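Hexokinase (Schistosoma mansoni, PDB 1BDG) catalyses the ATP-dependent phosphorylation of glucose and other hexoses to hexose 6-phosphates, the first step of glycolysis. Local coordinates at residues D25-S36 with F253-W262; M285-V295 with A366-L377. One frame throughout, in Å; residues are numbered along the deposited sequence.

Interaction 1: D25-S36 with F253-W262; sequences DYEEICDRMGES and FGEKGELDCW. Unlike the reference sequence in segment 25-36: Met33 (reference Thr).
Asp25 meets the rim of the Trp262 indole, its OD1 lying near the ring plane and taking a weak hydrogen bond from NE1 at 3.5 Å; the other oxygen, OD2, is held by the backbone N of Ser22. One turn on, Glu28 lays CG against the six-membered end of the same indole, 3.5 Å from CH2. Ile29 supplies the apolar centre of the contact. With CG1 beside the backbone N (chi1 -75°), it sets CD1 squarely over the five-membered ring of Trp262 in a CH-pi contact, 3.9 Å from the centroid, while the opposite face of the indole is covered by Cys261 CB from within its own loop. Ile29 CG1 also packs on Leu259 CD2 at 3.7 Å. Arg32 runs extended past Phe253 and brings NE to the indole edge near CH2, the guanidinium turned steeply, 77°, from the ring. Met33, which differs from the reference sequence, places CB over the rim of one Phe253 face and CE beside CD2. Ser36 OG lies at the edge of the Phe253 ring, beside CE1, and hydrogen-bonds back to Arg32 O. Thus one face of helix 23-41 lies along the loop joining strand 243-247 to helix 265-272, while Tyr26 and Cys30 face helix 357-389, and Tyr26 also reaches helix 409-420.

Interaction 2: M285-V295 with A366-L377; sequences MVSGMYLGELV and ACEMVVKRAAYL
The Arg373 guanidinium has Met285 over one face, with CE 3.8 Å from NH1, and Leu294 CD1 at its edge, near the plane, beside NH2. Also in that plane, water 1 accepts a long hydrogen bond from NE. The chain bends at chi3 (67°), which swings the flat group back toward 285-295; NH1 continues into a salt bridge with Asp267. The same water donates to Met285 O at 2.7 Å; its approach to Val370 O is too short to be more than doubtful. Most of the remaining contacts are between apolar side chains. Leu377 is met from two residues: its CD1 lies 3.5 Å from Met285 CB, and Val286 CG2 comes equally near its CB. The backbones draw together here, with Val286 CA 4.4 Å from Ala374 CA, a closeness that the small alanine permits. Farther along, Leu291 splits its branches, CD1 going to the Ala374 methyl and CD2 packing on Val370 CG1 at 3.7 Å as the leucine and valine side chains run past each other in opposite senses. Leu294 presses CB and CD1 on that same valine branch. Val370 turns its other methyl, CG2, to Val295 CG2, whose CG1 reaches Ala366 CB at 4.0 Å. The axes of 288-295 and 366-377, parts of helices 288-304 and 357-389, run roughly antiparallel, at 148° and 9.5 Å at closest approach. Helix 265-272 flanks them through Phe266 and Asp267 on Leu294, helix 327-331 packs Leu328 on Val295 and Cys367, and helix 409-420 lies against Val371 and Ala375.

Helix 357-389 shows how one long helix can take part in more than one contact: it supplies half of interaction 2, and Tyr26 of helix 23-41 rests on its Arg373, Tyr376 and Leu377. A second junction joins Leu259 CD1 to Met285 SD, 3.8 Å apart, although the two centres are about 17 Å from each other. Along the chain interaction 1 closes before interaction 2 opens, and 253-262, 285-295 and 366-377 all belong to the predicted large subdomain. Glucose lies about 11 Å from the Phe253 side chain and about 9 Å from that of Val286, so both contacts lie near the sugar without touching it, and 285-295 includes Gly288 and Met289 of the probable ATP site.

Interaction 1: D25-S36 with F253-W262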
loop_
_atom_site.group_PDB
_atom_site.type_symbol
_atom_site.label_atom_id
_atom_site.label_comp_id
_atom_site.label_asym_id
_atom_site.label_seq_id
_atom_site.Cartn_x
_atom_site.Cartn_y
_atom_site.Cartn_z
ATOM N N ASP A 25 -13.195 -11.908 -15.385
ATOM C CA ASP A 25 -13.439 -11.518 -14.005
ATOM C C ASP A 25 -12.805 -10.166 -13.741
ATOM O O ASP A 25 -13.482 -9.236 -13.317
ATOM C CB ASP A 25 -12.931 -12.573 -13.024
ATOM C CG ASP A 25 -13.787 -13.827 -13.016
ATOM O OD1 ASP A 25 -14.986 -13.745 -13.345
ATOM O OD2 ASP A 25 -13.268 -14.902 -12.658
ATOM N N TYR A 26 -11.529 -10.028 -14.075
ATOM C CA TYR A 26 -10.824 -8.771 -13.869
ATOM C C TYR A 26 -11.456 -7.614 -14.637
ATOM O O TYR A 26 -11.582 -6.519 -14.100
ATOM C CB TYR A 26 -9.344 -8.940 -14.192
ATOM C CG TYR A 26 -8.688 -9.932 -13.275
ATOM C CD1 TYR A 26 -8.801 -9.795 -11.900
ATOM C CD2 TYR A 26 -8.002 -11.033 -13.771
ATOM C CE1 TYR A 26 -8.260 -10.730 -11.038
ATOM C CE2 TYR A 26 -7.449 -11.977 -12.911
ATOM C CZ TYR A 26 -7.593 -11.813 -11.542
ATOM O OH TYR A 26 -7.110 -12.738 -10.665
ATOM N N GLU A 27 -11.879 -7.854 -15.876
ATOM C CA GLU A 27 -12.539 -6.799 -16.657
ATOM C C GLU A 27 -13.668 -6.222 -15.778
ATOM O O GLU A 27 -13.809 -5.014 -15.641
ATOM C CB GLU A 27 -13.107 -7.359 -17.978
ATOM C CG GLU A 27 -12.037 -7.926 -18.937
ATOM C CD GLU A 27 -12.591 -8.577 -20.229
ATOM O OE1 GLU A 27 -13.707 -9.149 -20.213
ATOM O OE2 GLU A 27 -11.883 -8.559 -21.261
ATOM N N GLU A 28 -14.392 -7.104 -15.100
ATOM C CA GLU A 28 -15.486 -6.719 -14.227
ATOM C C GLU A 28 -15.054 -5.997 -12.953
ATOM O O GLU A 28 -15.627 -4.964 -12.619
ATOM C CB GLU A 28 -16.280 -7.939 -13.830
ATOM C CG GLU A 28 -17.513 -7.607 -13.050
ATOM C CD GLU A 28 -18.729 -7.929 -13.846
ATOM O OE1 GLU A 28 -18.705 -9.025 -14.480
ATOM O OE2 GLU A 28 -19.677 -7.088 -13.864
ATOM N N ILE A 29 -14.112 -6.561 -12.197
ATOM C CA ILE A 29 -13.651 -5.882 -10.974
ATOM C C ILE A 29 -13.335 -4.443 -11.398
ATOM O O ILE A 29 -13.921 -3.488 -10.889
ATOM C CB ILE A 29 -12.389 -6.549 -10.360
ATOM C CG1 ILE A 29 -12.764 -7.848 -9.654
ATOM C CG2 ILE A 29 -11.682 -5.608 -9.404
ATOM C CD1 ILE A 29 -12.679 -9.074 -10.530
ATOM N N CYS A 30 -12.494 -4.319 -12.421
ATOM C CA CYS A 30 -12.121 -3.026 -12.979
ATOM C C CYS A 30 -13.346 -2.187 -13.321
ATOM O O CYS A 30 -13.427 -1.026 -12.931
ATOM C CB CYS A 30 -11.270 -3.236 -14.225
ATOM S SG CYS A 30 -11.117 -1.815 -15.274
ATOM N N ASP A 31 -14.317 -2.799 -13.989
ATOM C CA ASP A 31 -15.558 -2.134 -14.392
ATOM C C ASP A 31 -16.334 -1.589 -13.208
ATOM O O ASP A 31 -16.813 -0.464 -13.246
ATOM C CB ASP A 31 -16.448 -3.114 -15.138
ATOM C CG ASP A 31 -17.046 -2.520 -16.371
ATOM O OD1 ASP A 31 -16.257 -2.051 -17.217
ATOM O OD2 ASP A 31 -18.287 -2.531 -16.500
ATOM N N ARG A 32 -16.505 -2.421 -12.185
ATOM C CA ARG A 32 -17.194 -2.044 -10.948
ATOM C C ARG A 32 -16.368 -0.970 -10.219
ATOM O O ARG A 32 -16.912 0.015 -9.722
ATOM C CB ARG A 32 -17.365 -3.280 -10.036
ATOM C CG ARG A 32 -18.521 -4.184 -10.411
ATOM C CD ARG A 32 -18.445 -5.542 -9.747
ATOM N NE ARG A 32 -19.550 -6.400 -10.173
ATOM C CZ ARG A 32 -20.636 -6.667 -9.439
ATOM N NH1 ARG A 32 -20.766 -6.160 -8.214
ATOM N NH2 ARG A 32 -21.646 -7.365 -9.966
ATOM N N MET A 33 -15.050 -1.159 -10.186
ATOM C CA MET A 33 -14.153 -0.218 -9.534
ATOM C C MET A 33 -14.357 1.176 -10.136
ATOM O O MET A 33 -14.701 2.117 -9.417
ATOM C CB MET A 33 -12.701 -0.678 -9.687
ATOM C CG MET A 33 -11.680 0.232 -9.014
ATOM S SD MET A 33 -9.963 -0.387 -9.116
ATOM C CE MET A 33 -10.077 -1.709 -7.905
ATOM N N GLY A 34 -14.180 1.292 -11.451
ATOM C CA GLY A 34 -14.373 2.562 -12.123
ATOM C C GLY A 34 -15.733 3.134 -11.799
ATOM O O GLY A 34 -15.878 4.334 -11.606
ATOM N N GLU A 35 -16.741 2.276 -11.712
ATOM C CA GLU A 35 -18.084 2.730 -11.375
ATOM C C GLU A 35 -18.049 3.435 -10.003
ATOM O O GLU A 35 -18.693 4.475 -9.835
ATOM C CB GLU A 35 -19.086 1.547 -11.376
ATOM C CG GLU A 35 -19.368 0.896 -12.761
ATOM C CD GLU A 35 -19.959 -0.546 -12.683
ATOM O OE1 GLU A 35 -20.785 -0.845 -11.786
ATOM O OE2 GLU A 35 -19.589 -1.402 -13.523
ATOM N N SER A 36 -17.275 2.902 -9.045
ATOM C CA SER A 36 -17.174 3.487 -7.688
ATOM C C SER A 36 -16.406 4.784 -7.599
ATOM O O SER A 36 -16.803 5.678 -6.862
ATOM C CB SER A 36 -16.552 2.512 -6.700
ATOM O OG SER A 36 -17.243 1.281 -6.707
ATOM N N PHE A 253 -12.164 -0.736 -1.508
ATOM C CA PHE A 253 -13.103 -1.306 -2.478
ATOM C C PHE A 253 -13.642 -2.612 -1.910
ATOM O O PHE A 253 -12.967 -3.293 -1.162
ATOM C CB PHE A 253 -12.452 -1.536 -3.853
ATOM C CG PHE A 253 -13.436 -1.896 -4.955
ATOM C CD1 PHE A 253 -14.607 -1.157 -5.144
ATOM C CD2 PHE A 253 -13.168 -2.952 -5.831
ATOM C CE1 PHE A 253 -15.500 -1.451 -6.188
ATOM C CE2 PHE A 253 -14.065 -3.266 -6.894
ATOM C CZ PHE A 253 -15.232 -2.504 -7.068
ATOM N N GLY A 254 -14.879 -2.934 -2.251
ATOM C CA GLY A 254 -15.489 -4.138 -1.738
ATOM C C GLY A 254 -16.271 -3.893 -0.460
ATOM O O GLY A 254 -17.088 -4.727 -0.090
ATOM N N GLU A 255 -16.041 -2.761 0.203
ATOM C CA GLU A 255 -16.739 -2.437 1.448
ATOM C C GLU A 255 -18.254 -2.309 1.326
ATOM O O GLU A 255 -18.950 -2.266 2.336
ATOM C CB GLU A 255 -16.149 -1.193 2.131
ATOM C CG GLU A 255 -14.754 -1.420 2.719
ATOM C CD GLU A 255 -14.252 -0.304 3.627
ATOM O OE1 GLU A 255 -14.901 0.736 3.816
ATOM O OE2 GLU A 255 -13.177 -0.472 4.187
ATOM N N LYS A 256 -18.758 -2.233 0.098
ATOM C CA LYS A 256 -20.199 -2.159 -0.148
ATOM C C LYS A 256 -20.685 -3.393 -0.915
ATOM O O LYS A 256 -21.689 -3.329 -1.619
ATOM C CB LYS A 256 -20.568 -0.936 -0.972
ATOM C CG LYS A 256 -20.160 0.378 -0.400
ATOM C CD LYS A 256 -21.191 0.938 0.516
ATOM C CE LYS A 256 -20.805 2.359 0.842
ATOM N NZ LYS A 256 -19.445 2.426 1.464
ATOM N N GLY A 257 -19.936 -4.488 -0.827
ATOM C CA GLY A 257 -20.319 -5.729 -1.478
ATOM C C GLY A 257 -19.956 -5.892 -2.930
ATOM O O GLY A 257 -20.420 -6.842 -3.572
ATOM N N GLU A 258 -19.066 -5.033 -3.431
ATOM C CA GLU A 258 -18.640 -5.070 -4.839
ATOM C C GLU A 258 -17.763 -6.259 -5.247
ATOM O O GLU A 258 -17.756 -6.664 -6.406
ATOM C CB GLU A 258 -17.945 -3.760 -5.244
ATOM C CG GLU A 258 -18.721 -2.475 -4.984
ATOM C CD GLU A 258 -18.332 -1.816 -3.680
ATOM O OE1 GLU A 258 -18.044 -2.539 -2.722
ATOM O OE2 GLU A 258 -18.307 -0.575 -3.592
ATOM N N LEU A 259 -17.025 -6.834 -4.315
ATOM C CA LEU A 259 -16.177 -7.968 -4.662
ATOM C C LEU A 259 -16.702 -9.277 -4.070
ATOM O O LEU A 259 -15.970 -10.276 -4.006
ATOM C CB LEU A 259 -14.744 -7.720 -4.197
ATOM C CG LEU A 259 -14.055 -6.510 -4.813
ATOM C CD1 LEU A 259 -12.720 -6.265 -4.131
ATOM C CD2 LEU A 259 -13.893 -6.721 -6.311
ATOM N N ASP A 260 -17.990 -9.286 -3.729
ATOM C CA ASP A 260 -18.647 -10.441 -3.110
ATOM C C ASP A 260 -18.710 -11.736 -3.889
ATOM O O ASP A 260 -19.035 -12.771 -3.324
ATOM C CB ASP A 260 -20.056 -10.073 -2.640
ATOM C CG ASP A 260 -20.065 -9.464 -1.251
ATOM O OD1 ASP A 260 -19.015 -9.531 -0.555
ATOM O OD2 ASP A 260 -21.126 -8.932 -0.855
ATOM N N CYS A 261 -18.446 -11.689 -5.183
ATOM C CA CYS A 261 -18.488 -12.901 -5.979
ATOM C C CYS A 261 -17.106 -13.518 -6.088
ATOM O O CYS A 261 -16.958 -14.722 -6.317
ATOM C CB CYS A 261 -18.976 -12.572 -7.378
ATOM S SG CYS A 261 -20.614 -11.948 -7.389
ATOM N N TRP A 262 -16.100 -12.675 -5.908
ATOM C CA TRP A 262 -14.719 -13.075 -6.041
ATOM C C TRP A 262 -13.990 -13.341 -4.732
ATOM O O TRP A 262 -12.891 -13.887 -4.730
ATOM C CB TRP A 262 -14.013 -12.029 -6.892
ATOM C CG TRP A 262 -14.732 -11.840 -8.209
ATOM C CD1 TRP A 262 -14.690 -12.668 -9.276
ATOM C CD2 TRP A 262 -15.602 -10.763 -8.572
ATOM N NE1 TRP A 262 -15.467 -12.184 -10.288
ATOM C CE2 TRP A 262 -16.045 -11.014 -9.884
ATOM C CE3 TRP A 262 -16.060 -9.611 -7.919
ATOM C CZ2 TRP A 262 -16.920 -10.166 -10.553
ATOM C CZ3 TRP A 262 -16.933 -8.767 -8.585
ATOM C CH2 TRP A 262 -17.353 -9.055 -9.892
#

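Interaction 2: M285-V295 with A366-L377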
loop_
_atom_site.group_PDB
_atom_site.type_symbol
_atom_site.label_atom_id
_atom_site.label_comp_id
_atom_site.label_asym_id
_atom_site.label_seq_id
_atom_site.Cartn_x
_atom_site.Cartn_y
_atom_site.Cartn_z
ATOM N N MET A 285 -6.829 -8.510 -0.391
ATOM C CA MET A 285 -6.685 -9.484 -1.473
ATOM C C MET A 285 -5.391 -9.227 -2.222
ATOM O O MET A 285 -4.865 -10.124 -2.858
ATOM C CB MET A 285 -7.841 -9.379 -2.482
ATOM C CG MET A 285 -9.251 -9.711 -1.962
ATOM S SD MET A 285 -10.583 -9.218 -3.098
ATOM C CE MET A 285 -10.848 -10.668 -4.046
ATOM N N VAL A 286 -4.845 -8.025 -2.054
ATOM C CA VAL A 286 -3.649 -7.567 -2.763
ATOM C C VAL A 286 -2.321 -7.295 -2.018
ATOM O O VAL A 286 -1.266 -7.759 -2.453
ATOM C CB VAL A 286 -3.995 -6.284 -3.582
ATOM C CG1 VAL A 286 -2.813 -5.811 -4.382
ATOM C CG2 VAL A 286 -5.159 -6.542 -4.490
ATOM N N SER A 287 -2.372 -6.541 -0.922
ATOM C CA SER A 287 -1.174 -6.151 -0.187
ATOM C C SER A 287 -0.315 -7.160 0.572
ATOM O O SER A 287 -0.785 -8.197 1.050
ATOM C CB SER A 287 -1.513 -5.004 0.746
ATOM O OG SER A 287 -2.270 -5.458 1.856
ATOM N N GLY A 288 0.932 -6.747 0.790
ATOM C CA GLY A 288 1.920 -7.542 1.496
ATOM C C GLY A 288 1.634 -7.911 2.944
ATOM O O GLY A 288 2.153 -8.903 3.433
ATOM N N MET A 289 0.854 -7.122 3.658
ATOM C CA MET A 289 0.548 -7.457 5.042
ATOM C C MET A 289 -0.437 -8.610 5.141
ATOM O O MET A 289 -0.474 -9.318 6.154
ATOM C CB MET A 289 -0.041 -6.242 5.759
ATOM C CG MET A 289 -0.648 -6.537 7.109
ATOM S SD MET A 289 -1.186 -5.038 7.914
ATOM C CE MET A 289 -0.763 -5.394 9.557
ATOM N N TYR A 290 -1.209 -8.837 4.083
ATOM C CA TYR A 290 -2.214 -9.882 4.152
ATOM C C TYR A 290 -2.029 -11.107 3.287
ATOM O O TYR A 290 -2.612 -12.151 3.589
ATOM C CB TYR A 290 -3.596 -9.294 3.900
ATOM C CG TYR A 290 -3.927 -8.066 4.730
ATOM C CD1 TYR A 290 -4.553 -8.178 5.975
ATOM C CD2 TYR A 290 -3.657 -6.796 4.250
ATOM C CE1 TYR A 290 -4.908 -7.060 6.703
ATOM C CE2 TYR A 290 -4.002 -5.682 4.970
ATOM C CZ TYR A 290 -4.626 -5.815 6.190
ATOM O OH TYR A 290 -4.996 -4.679 6.868
ATOM N N LEU A 291 -1.207 -11.020 2.243
ATOM C CA LEU A 291 -1.018 -12.175 1.367
ATOM C C LEU A 291 -0.437 -13.405 2.038
ATOM O O LEU A 291 -0.798 -14.516 1.687
ATOM C CB LEU A 291 -0.213 -11.822 0.123
ATOM C CG LEU A 291 -0.885 -10.896 -0.886
ATOM C CD1 LEU A 291 -0.085 -10.831 -2.144
ATOM C CD2 LEU A 291 -2.268 -11.384 -1.181
ATOM N N GLY A 292 0.459 -13.223 2.998
ATOM C CA GLY A 292 1.025 -14.369 3.687
ATOM C C GLY A 292 -0.032 -15.022 4.563
ATOM O O GLY A 292 -0.124 -16.245 4.672
ATOM N N GLU A 293 -0.891 -14.198 5.137
ATOM C CA GLU A 293 -1.931 -14.690 6.013
ATOM C C GLU A 293 -2.907 -15.535 5.205
ATOM O O GLU A 293 -3.491 -16.490 5.733
ATOM C CB GLU A 293 -2.615 -13.506 6.708
ATOM C CG GLU A 293 -3.432 -13.832 7.973
ATOM C CD GLU A 293 -2.663 -14.560 9.102
ATOM O OE1 GLU A 293 -1.461 -14.893 8.950
ATOM O OE2 GLU A 293 -3.296 -14.831 10.149
ATOM N N LEU A 294 -3.041 -15.250 3.914
ATOM C CA LEU A 294 -3.963 -16.022 3.086
ATOM C C LEU A 294 -3.512 -17.468 2.949
ATOM O O LEU A 294 -4.330 -18.383 3.060
ATOM C CB LEU A 294 -4.160 -15.382 1.699
ATOM C CG LEU A 294 -5.394 -14.484 1.545
ATOM C CD1 LEU A 294 -5.418 -13.820 0.195
ATOM C CD2 LEU A 294 -6.647 -15.297 1.763
ATOM N N VAL A 295 -2.217 -17.671 2.700
ATOM C CA VAL A 295 -1.658 -19.018 2.557
ATOM C C VAL A 295 -1.699 -19.745 3.887
ATOM O O VAL A 295 -1.840 -20.954 3.916
ATOM C CB VAL A 295 -0.217 -19.008 2.067
ATOM C CG1 VAL A 295 0.238 -20.427 1.807
ATOM C CG2 VAL A 295 -0.094 -18.163 0.809
ATOM N N ALA A 366 -0.464 -23.223 -3.245
ATOM C CA ALA A 366 -1.256 -22.291 -2.466
ATOM C C ALA A 366 -0.668 -20.878 -2.604
ATOM O O ALA A 366 -1.404 -19.934 -2.854
ATOM C CB ALA A 366 -1.323 -22.741 -1.005
ATOM N N CYS A 367 0.658 -20.753 -2.503
ATOM C CA CYS A 367 1.363 -19.465 -2.658
ATOM C C CYS A 367 1.104 -18.855 -4.038
ATOM O O CYS A 367 0.661 -17.715 -4.143
ATOM C CB CYS A 367 2.886 -19.629 -2.511
ATOM S SG CYS A 367 3.534 -19.912 -0.850
ATOM N N GLU A 368 1.466 -19.603 -5.083
ATOM C CA GLU A 368 1.274 -19.204 -6.478
ATOM C C GLU A 368 -0.148 -18.684 -6.738
ATOM O O GLU A 368 -0.327 -17.661 -7.390
ATOM C CB GLU A 368 1.559 -20.398 -7.414
ATOM C CG GLU A 368 1.181 -20.146 -8.870
ATOM C CD GLU A 368 1.075 -21.422 -9.708
ATOM O OE1 GLU A 368 0.099 -22.194 -9.532
ATOM O OE2 GLU A 368 1.951 -21.638 -10.574
ATOM N N MET A 369 -1.152 -19.402 -6.243
ATOM C CA MET A 369 -2.539 -19.006 -6.430
ATOM C C MET A 369 -2.771 -17.636 -5.833
ATOM O O MET A 369 -3.214 -16.714 -6.521
ATOM C CB MET A 369 -3.506 -20.000 -5.774
ATOM C CG MET A 369 -3.602 -21.344 -6.456
ATOM S SD MET A 369 -3.766 -21.213 -8.219
ATOM C CE MET A 369 -5.516 -21.329 -8.413
ATOM N N VAL A 370 -2.431 -17.502 -4.559
ATOM C CA VAL A 370 -2.617 -16.256 -3.847
ATOM C C VAL A 370 -1.854 -15.094 -4.449
ATOM O O VAL A 370 -2.408 -14.029 -4.644
ATOM C CB VAL A 370 -2.230 -16.416 -2.372
ATOM C CG1 VAL A 370 -2.292 -15.075 -1.642
ATOM C CG2 VAL A 370 -3.152 -17.454 -1.719
ATOM N N VAL A 371 -0.588 -15.310 -4.765
ATOM C CA VAL A 371 0.264 -14.262 -5.319
ATOM C C VAL A 371 -0.085 -13.882 -6.754
ATOM O O VAL A 371 0.091 -12.727 -7.144
ATOM C CB VAL A 371 1.775 -14.648 -5.171
ATOM C CG1 VAL A 371 2.576 -14.227 -6.400
ATOM C CG2 VAL A 371 2.351 -14.025 -3.892
ATOM N N LYS A 372 -0.591 -14.843 -7.523
ATOM C CA LYS A 372 -0.980 -14.612 -8.915
ATOM C C LYS A 372 -2.180 -13.673 -9.013
ATOM O O LYS A 372 -2.186 -12.729 -9.807
ATOM C CB LYS A 372 -1.329 -15.931 -9.584
ATOM C CG LYS A 372 -0.255 -16.501 -10.475
ATOM C CD LYS A 372 -0.811 -16.942 -11.838
ATOM N N ARG A 373 -3.203 -13.952 -8.206
ATOM C CA ARG A 373 -4.414 -13.144 -8.171
ATOM C C ARG A 373 -4.138 -11.754 -7.598
ATOM O O ARG A 373 -4.800 -10.778 -7.958
ATOM C CB ARG A 373 -5.458 -13.826 -7.309
ATOM C CG ARG A 373 -6.757 -13.066 -7.178
ATOM C CD ARG A 373 -7.652 -13.716 -6.147
ATOM N NE ARG A 373 -7.106 -13.612 -4.797
ATOM C CZ ARG A 373 -7.819 -13.786 -3.690
ATOM N NH1 ARG A 373 -9.112 -14.077 -3.760
ATOM N NH2 ARG A 373 -7.243 -13.652 -2.509
ATOM N N ALA A 374 -3.181 -11.680 -6.679
ATOM C CA ALA A 374 -2.810 -10.430 -6.045
ATOM C C ALA A 374 -2.353 -9.454 -7.106
ATOM O O ALA A 374 -2.951 -8.392 -7.280
ATOM C CB ALA A 374 -1.714 -10.680 -5.055
ATOM N N ALA A 375 -1.329 -9.856 -7.862
ATOM C CA ALA A 375 -0.765 -9.026 -8.932
ATOM C C ALA A 375 -1.848 -8.626 -9.926
ATOM O O ALA A 375 -2.068 -7.445 -10.170
ATOM C CB ALA A 375 0.376 -9.764 -9.647
ATOM N N TYR A 376 -2.566 -9.607 -10.449
ATOM C CA TYR A 376 -3.635 -9.341 -11.393
ATOM C C TYR A 376 -4.644 -8.335 -10.857
ATOM O O TYR A 376 -5.140 -7.502 -11.602
ATOM C CB TYR A 376 -4.338 -10.639 -11.763
ATOM C CG TYR A 376 -3.532 -11.541 -12.652
ATOM C CD1 TYR A 376 -2.422 -11.060 -13.341
ATOM C CD2 TYR A 376 -3.884 -12.869 -12.826
ATOM C CE1 TYR A 376 -1.692 -11.874 -14.180
ATOM C CE2 TYR A 376 -3.152 -13.698 -13.664
ATOM C CZ TYR A 376 -2.058 -13.188 -14.336
ATOM O OH TYR A 376 -1.319 -13.995 -15.152
ATOM N N LEU A 377 -4.951 -8.397 -9.565
ATOM C CA LEU A 377 -5.903 -7.448 -9.008
ATOM C C LEU A 377 -5.380 -6.006 -9.102
ATOM O O LEU A 377 -6.099 -5.119 -9.573
ATOM C CB LEU A 377 -6.302 -7.829 -7.578
ATOM C CG LEU A 377 -7.322 -8.965 -7.406
ATOM C CD1 LEU A 377 -7.562 -9.274 -5.945
ATOM C CD2 LEU A 377 -8.625 -8.593 -8.069
HETATM O O HOH W 1 -4.245 -12.651 -3.551
#